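Local atomic coordinates of pectate lyase (Bacillus, PDB entry 3VMV), a protein that probably cleaves the pectate chains of plant cell walls as a secreted lyase of polysaccharide lyase family 1. Residues A[184-187]-A[188-191]; A[231-234]-A[235-239]; A[239-242]-A[243-246]. One frame throughout, in Å; residues are numbered along the deposited sequence.

Contact 1: A[184-187]-A[188-191]; sequences TDNA and SLAP
An Asx turn joins Asn186 to Ser188 and leads into a short 3-10 turn, in the surface loop that connects strands 177-181 and 192-197. The amide oxygen Asn186 OD1 takes two bonds from the same residue: Ser188 OG donates to it at 2.7 Å, and Ser188 N reaches it at 2.9 Å. Both donors come from one face of the amide, each somewhat tilted from its plane, and the backbone bond is bent, with an N-H...O angle of 132°. Asn186 CG lies opposite its own nitrogen (chi1 -179°), which swings the amide forward over the turn. The backbone adds two successive i to i+3 bonds, Leu189 N to Asn186 O at 3.0 Å and Ala190 N to Ala187 O at 3.2 Å. On the flank of the amide, Leu189 CD1 packs 3.8 Å from Asn186 ND2. Just upstream, Asp185 OD1 forms a salt bridge with Arg212 of the next coil and a hydrogen bond with Ser271 of a loop further along the helix. An alanine in place of Asn186 would remove the shared acceptor, which would probably leave the Ser188 hydroxyl free to turn and its amide without this partner. One side-chain oxygen thus satisfies both a hydroxyl and the first amide of the turn, while the backbone oxygen of the same residue separately accepts from Leu189 N.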
loop_
_atom_site.group_PDB
_atom_site.type_symbol
_atom_site.label_atom_id
_atom_site.label_comp_id
_atom_site.label_asym_id
_atom_site.label_seq_id
_atom_site.Cartn_x
_atom_site.Cartn_y
_atom_site.Cartn_z
ATOM N N THR A 184 2.090 -10.702 -11.415
ATOM C CA THR A 184 2.569 -11.682 -12.382
ATOM C C THR A 184 3.437 -10.991 -13.428
ATOM O O THR A 184 3.351 -9.777 -13.608
ATOM C CB THR A 184 1.401 -12.408 -13.066
ATOM O OG1 THR A 184 1.900 -13.605 -13.683
ATOM C CG2 THR A 184 0.730 -11.524 -14.122
ATOM N N ASP A 185 4.293 -11.763 -14.099
ATOM C CA ASP A 185 5.158 -11.195 -15.139
ATOM C C ASP A 185 4.399 -11.022 -16.450
ATOM O O ASP A 185 4.711 -11.678 -17.462
ATOM C CB ASP A 185 6.365 -12.096 -15.354
ATOM C CG ASP A 185 7.256 -12.195 -14.108
ATOM O OD1 ASP A 185 7.323 -11.224 -13.300
ATOM O OD2 ASP A 185 7.902 -13.254 -13.963
ATOM N N ASN A 186 3.386 -10.156 -16.415
ATOM C CA ASN A 186 2.628 -9.782 -17.611
ATOM C C ASN A 186 2.585 -8.255 -17.660
ATOM O O ASN A 186 1.883 -7.597 -16.840
ATOM C CB ASN A 186 1.228 -10.392 -17.532
ATOM C CG ASN A 186 0.385 -10.074 -18.743
ATOM O OD1 ASN A 186 0.642 -9.100 -19.454
ATOM N ND2 ASN A 186 -0.602 -10.931 -19.018
ATOM N N ALA A 187 3.398 -7.690 -18.547
ATOM C CA ALA A 187 3.499 -6.240 -18.624
ATOM C C ALA A 187 2.147 -5.602 -18.869
ATOM O O ALA A 187 1.903 -4.503 -18.398
ATOM C CB ALA A 187 4.445 -5.848 -19.737
ATOM N N SER A 188 1.271 -6.270 -19.615
ATOM C CA SER A 188 -0.007 -5.649 -19.963
ATOM C C SER A 188 -0.971 -5.537 -18.791
ATOM O O SER A 188 -1.999 -4.863 -18.913
ATOM C CB SER A 188 -0.672 -6.413 -21.118
ATOM O OG SER A 188 -1.244 -7.610 -20.639
ATOM N N LEU A 189 -0.645 -6.185 -17.674
ATOM C CA LEU A 189 -1.495 -6.121 -16.482
ATOM C C LEU A 189 -0.802 -5.339 -15.370
ATOM O O LEU A 189 -1.343 -5.232 -14.276
ATOM C CB LEU A 189 -1.748 -7.517 -15.930
ATOM C CG LEU A 189 -2.626 -8.359 -16.858
ATOM C CD1 LEU A 189 -2.786 -9.699 -16.176
ATOM C CD2 LEU A 189 -3.964 -7.646 -17.045
ATOM N N ALA A 190 0.389 -4.811 -15.621
ATOM C CA ALA A 190 1.132 -4.139 -14.531
ATOM C C ALA A 190 0.484 -2.833 -14.087
ATOM O O ALA A 190 0.099 -1.999 -14.909
ATOM C CB ALA A 190 2.543 -3.854 -15.002
ATOM N N PRO A 191 0.431 -2.607 -12.776
ATOM C CA PRO A 191 0.166 -1.259 -12.285
ATOM C C PRO A 191 1.282 -0.309 -12.734
ATOM O O PRO A 191 2.351 -0.724 -13.216
ATOM C CB PRO A 191 0.242 -1.423 -10.759
ATOM C CG PRO A 191 -0.026 -2.929 -10.510
ATOM C CD PRO A 191 0.718 -3.556 -11.690
HETATM O O HOH W 1 0.406 -2.020 -17.988
#

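Contact 2: A[231-234]-A[235-239]; sequences INSR and VGARV. With SO4 (sulfate ion), chain C.
Arg234 sets out beside Val235, its CB lying 4.2 Å from Val235 CG2. The side chain runs against Leu210 and Trp267, and a bend at chi3 (78°) turns the chain before NE, which is hydrogen-bonded to Ser271 OG. At the tip the guanidinium holds a sulfate ion by two hydrogen bonds, one from each terminal nitrogen: NH1 to sulfate O1 at 2.9 Å, and NH2 to sulfate O4 at 2.8 Å with a nearly straight N-H...O angle of 167°. Sulfate O4 lies in the guanidinium plane, at its edge. The ion probably came from the crystallisation liquor, yet its capture, with Arg212 close by, is consistent with a surface that receives an acidic polymer.

Behind this side chain the backbone makes a type I' beta turn from Arg234 to Ala237, closed by Ala237 N donating to Arg234 O at 3.0 Å. Val235 and Gly236 both have positive phi, as this turn requires. It links strand 231-234 to strand 238-242 on successive faces of the right-handed parallel beta-helix of the pectate lyases. Val235 CG2, wedged between its own nitrogen and carbonyl carbon, presses to 3.2 Å from Arg234 O. Inside the bend Ser233 OG meets Ala237 CB at 3.3 Å, while its hydrogen bond goes to Tyr276 O in the following coil. Further in, the methyl groups Ile231 CG2 and Val239 CG1 touch at 4.0 Å, with Met218 of the preceding coil against both residues.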
loop_
_atom_site.group_PDB
_atom_site.type_symbol
_atom_site.label_atom_id
_atom_site.label_comp_id
_atom_site.label_asym_id
_atom_site.label_seq_id
_atom_site.Cartn_x
_atom_site.Cartn_y
_atom_site.Cartn_z
ATOM N N ILE A 231 13.116 -3.491 -0.875
ATOM C CA ILE A 231 12.631 -3.118 -2.235
ATOM C C ILE A 231 13.159 -4.078 -3.305
ATOM O O ILE A 231 14.375 -4.244 -3.447
ATOM C CB ILE A 231 13.120 -1.711 -2.564
ATOM C CG1 ILE A 231 12.668 -0.711 -1.504
ATOM C CG2 ILE A 231 12.607 -1.279 -3.967
ATOM C CD1 ILE A 231 13.392 0.627 -1.603
ATOM N N ASN A 232 12.239 -4.745 -4.026
ATOM C CA ASN A 232 12.624 -5.728 -5.009
ATOM C C ASN A 232 12.118 -5.229 -6.343
ATOM O O ASN A 232 10.933 -5.270 -6.588
ATOM C CB ASN A 232 11.993 -7.071 -4.658
ATOM C CG ASN A 232 12.447 -8.193 -5.597
ATOM O OD1 ASN A 232 13.275 -7.987 -6.489
ATOM N ND2 ASN A 232 11.929 -9.420 -5.362
ATOM N N SER A 233 13.040 -4.759 -7.192
ATOM C CA SER A 233 12.670 -4.159 -8.456
ATOM C C SER A 233 12.918 -5.129 -9.597
ATOM O O SER A 233 14.072 -5.540 -9.830
ATOM C CB SER A 233 13.493 -2.868 -8.649
ATOM O OG SER A 233 13.073 -2.151 -9.801
ATOM N N ARG A 234 11.832 -5.475 -10.308
ATOM C CA ARG A 234 11.822 -6.574 -11.270
ATOM C C ARG A 234 11.292 -6.138 -12.620
ATOM O O ARG A 234 10.449 -5.237 -12.694
ATOM C CB ARG A 234 10.911 -7.708 -10.723
ATOM C CG ARG A 234 11.567 -8.444 -9.542
ATOM C CD ARG A 234 10.573 -9.092 -8.602
ATOM N NE ARG A 234 10.065 -10.347 -9.153
ATOM C CZ ARG A 234 9.717 -11.378 -8.399
ATOM N NH1 ARG A 234 9.265 -12.475 -8.992
ATOM N NH2 ARG A 234 9.840 -11.326 -7.058
ATOM N N VAL A 235 11.731 -6.841 -13.671
ATOM C CA VAL A 235 11.198 -6.700 -15.051
ATOM C C VAL A 235 10.924 -5.263 -15.447
ATOM O O VAL A 235 9.813 -4.871 -15.825
ATOM C CB VAL A 235 9.958 -7.603 -15.391
ATOM C CG1 VAL A 235 10.410 -9.046 -15.581
ATOM C CG2 VAL A 235 8.861 -7.522 -14.362
ATOM N N GLY A 236 11.984 -4.466 -15.355
ATOM C CA GLY A 236 11.922 -3.119 -15.907
ATOM C C GLY A 236 11.237 -2.085 -15.028
ATOM O O GLY A 236 11.054 -0.946 -15.474
ATOM N N ALA A 237 10.869 -2.454 -13.806
ATOM C CA ALA A 237 10.424 -1.442 -12.838
ATOM C C ALA A 237 11.480 -0.355 -12.699
ATOM O O ALA A 237 12.645 -0.603 -12.896
ATOM C CB ALA A 237 10.195 -2.065 -11.473
ATOM N N ARG A 238 11.048 0.870 -12.395
ATOM C CA ARG A 238 11.997 1.948 -12.057
ATOM C C ARG A 238 11.581 2.543 -10.740
ATOM O O ARG A 238 10.441 3.047 -10.635
ATOM C CB ARG A 238 11.960 3.050 -13.116
ATOM C CG ARG A 238 12.444 2.514 -14.470
ATOM C CD ARG A 238 12.573 3.619 -15.504
ATOM N NE ARG A 238 11.302 4.314 -15.690
ATOM C CZ ARG A 238 11.166 5.296 -16.576
ATOM N NH1 ARG A 238 10.029 5.920 -16.721
ATOM N NH2 ARG A 238 12.223 5.684 -17.284
ATOM N N VAL A 239 12.455 2.455 -9.730
ATOM C CA VAL A 239 12.081 2.987 -8.412
ATOM C C VAL A 239 13.061 4.059 -7.966
ATOM O O VAL A 239 14.278 3.808 -7.934
ATOM C CB VAL A 239 11.911 1.861 -7.339
ATOM C CG1 VAL A 239 13.144 1.072 -7.145
ATOM C CG2 VAL A 239 11.466 2.460 -5.997
HETATM S S SO4 C . 7.937 -14.234 -5.704
HETATM O O1 SO4 C . 7.889 -14.216 -7.187
HETATM O O2 SO4 C . 6.625 -13.839 -5.185
HETATM O O3 SO4 C . 8.294 -15.579 -5.251
HETATM O O4 SO4 C . 8.929 -13.264 -5.206
#

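Contact 3: A[239-242]-A[243-246]; sequences VFVE and NNYF
Strand 239-242 ends in a sharp corner between Glu242 and Asn243, where Asn243 takes up a left-handed conformation (phi 53°, psi 45°), before the chain extends again into strand 245-246. No hydrogen bond spans the two segments. Such a corner, followed by an inward asparagine, is characteristic of the parallel beta-helix and its asparagine ladder. Asn244 is a rung: its OD1 accepts from Asn221 N and its ND2 donates to Met218 O in the previous coil, while Asn282 OD1 of the next coil accepts from Asn244 N. These partners fix the rotation of the buried amide, and ND2 lies 3.4 Å from Val241 CG1, the two side chains crossing nearly at right angles. The same methyl meets the edge of the Phe246 ring, near its plane, at CZ (4.1 Å). Phe246 itself stacks with Phe223 and also meets Phe284, continuing the coil-to-coil repetition. On the other side of the backbone Glu242 stretches out to bond His217 NE2 through OE1, and its chain passes Asn243 obliquely, with Glu242 CG 3.8 Å from Asn243 OD1. Nearer the backbone, Glu242 CB rests 3.7 Å above the plane of the Phe240 ring, offset toward the rim.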
loop_
_atom_site.group_PDB
_atom_site.type_symbol
_atom_site.label_atom_id
_atom_site.label_comp_id
_atom_site.label_asym_id
_atom_site.label_seq_id
_atom_site.Cartn_x
_atom_site.Cartn_y
_atom_site.Cartn_z
ATOM N N VAL A 239 12.455 2.455 -9.730
ATOM C CA VAL A 239 12.081 2.987 -8.412
ATOM C C VAL A 239 13.061 4.059 -7.966
ATOM O O VAL A 239 14.278 3.808 -7.934
ATOM C CB VAL A 239 11.911 1.861 -7.339
ATOM C CG1 VAL A 239 13.144 1.072 -7.145
ATOM C CG2 VAL A 239 11.466 2.460 -5.997
ATOM N N PHE A 240 12.552 5.274 -7.737
ATOM C CA PHE A 240 13.380 6.349 -7.173
ATOM C C PHE A 240 13.322 6.241 -5.657
ATOM O O PHE A 240 12.239 6.435 -5.072
ATOM C CB PHE A 240 12.892 7.711 -7.703
ATOM C CG PHE A 240 13.693 8.905 -7.189
ATOM C CD1 PHE A 240 15.058 8.791 -6.980
ATOM C CD2 PHE A 240 13.078 10.142 -7.017
ATOM C CE1 PHE A 240 15.803 9.892 -6.565
ATOM C CE2 PHE A 240 13.815 11.241 -6.579
ATOM C CZ PHE A 240 15.170 11.122 -6.358
ATOM N N VAL A 241 14.447 5.885 -5.040
ATOM C CA VAL A 241 14.548 5.633 -3.586
ATOM C C VAL A 241 15.269 6.818 -3.015
ATOM O O VAL A 241 16.473 6.932 -3.158
ATOM C CB VAL A 241 15.293 4.350 -3.336
ATOM C CG1 VAL A 241 15.337 3.991 -1.846
ATOM C CG2 VAL A 241 14.667 3.218 -4.186
ATOM N N GLU A 242 14.494 7.705 -2.382
ATOM C CA GLU A 242 15.006 9.047 -2.024
ATOM C C GLU A 242 14.803 9.376 -0.558
ATOM O O GLU A 242 13.676 9.384 -0.028
ATOM C CB GLU A 242 14.224 10.061 -2.894
ATOM C CG GLU A 242 14.661 11.505 -2.695
ATOM C CD GLU A 242 13.765 12.494 -3.449
ATOM O OE1 GLU A 242 12.575 12.161 -3.642
ATOM O OE2 GLU A 242 14.269 13.608 -3.756
ATOM N N ASN A 243 15.908 9.685 0.107
ATOM C CA ASN A 243 15.842 10.198 1.482
ATOM C C ASN A 243 15.028 9.318 2.422
ATOM O O ASN A 243 14.186 9.791 3.192
ATOM C CB ASN A 243 15.331 11.656 1.515
ATOM C CG ASN A 243 16.282 12.631 0.846
ATOM O OD1 ASN A 243 17.172 12.260 0.032
ATOM N ND2 ASN A 243 16.091 13.914 1.162
ATOM N N ASN A 244 15.269 8.018 2.340
ATOM C CA ASN A 244 14.699 7.074 3.287
ATOM C C ASN A 244 15.708 6.684 4.335
ATOM O O ASN A 244 16.904 6.778 4.089
ATOM C CB ASN A 244 14.232 5.786 2.581
ATOM C CG ASN A 244 13.221 6.028 1.473
ATOM O OD1 ASN A 244 12.022 6.123 1.730
ATOM N ND2 ASN A 244 13.695 6.102 0.243
ATOM N N TYR A 245 15.210 6.215 5.476
ATOM C CA TYR A 245 16.055 5.752 6.558
ATOM C C TYR A 245 15.906 4.242 6.703
ATOM O O TYR A 245 14.769 3.771 6.810
ATOM C CB TYR A 245 15.678 6.478 7.871
ATOM C CG TYR A 245 16.728 6.394 8.918
ATOM C CD1 TYR A 245 17.652 7.420 8.999
ATOM C CD2 TYR A 245 16.823 5.328 9.795
ATOM C CE1 TYR A 245 18.640 7.422 9.892
ATOM C CE2 TYR A 245 17.914 5.329 10.758
ATOM C CZ TYR A 245 18.773 6.396 10.740
ATOM O OH TYR A 245 19.853 6.519 11.586
ATOM N N PHE A 246 17.032 3.501 6.663
ATOM C CA PHE A 246 16.967 2.060 6.803
ATOM C C PHE A 246 17.805 1.640 8.009
ATOM O O PHE A 246 18.955 2.063 8.133
ATOM C CB PHE A 246 17.642 1.401 5.589
ATOM C CG PHE A 246 16.973 1.660 4.271
ATOM C CD1 PHE A 246 16.079 0.727 3.731
ATOM C CD2 PHE A 246 17.220 2.837 3.552
ATOM C CE1 PHE A 246 15.480 0.938 2.491
ATOM C CE2 PHE A 246 16.646 3.041 2.304
ATOM C CZ PHE A 246 15.760 2.123 1.759
#

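Overall arrangement
From the N terminus the contacts come in series, none nested in another. Contact 1 shapes the loop that leaves strand 177-181 and returns to strand 192-197. Contact 2 closes the tight turn between strands 231-234 and 238-242, and contact 3 begins on that second strand, sharing Val239, and rounds the next corner into strand 245-249. Contacts 2 and 3 therefore follow three successive strands of one coil, and they touch where Ile231 CD1 meets Val241 CG2 at 3.9 Å. Contact 1 comes from an earlier coil, yet its Asp185 OD1 packs 4.1 Å from Val235 CG2 of contact 2. Contacts 1 and 3 stay about 11 Å apart at their nearest atoms.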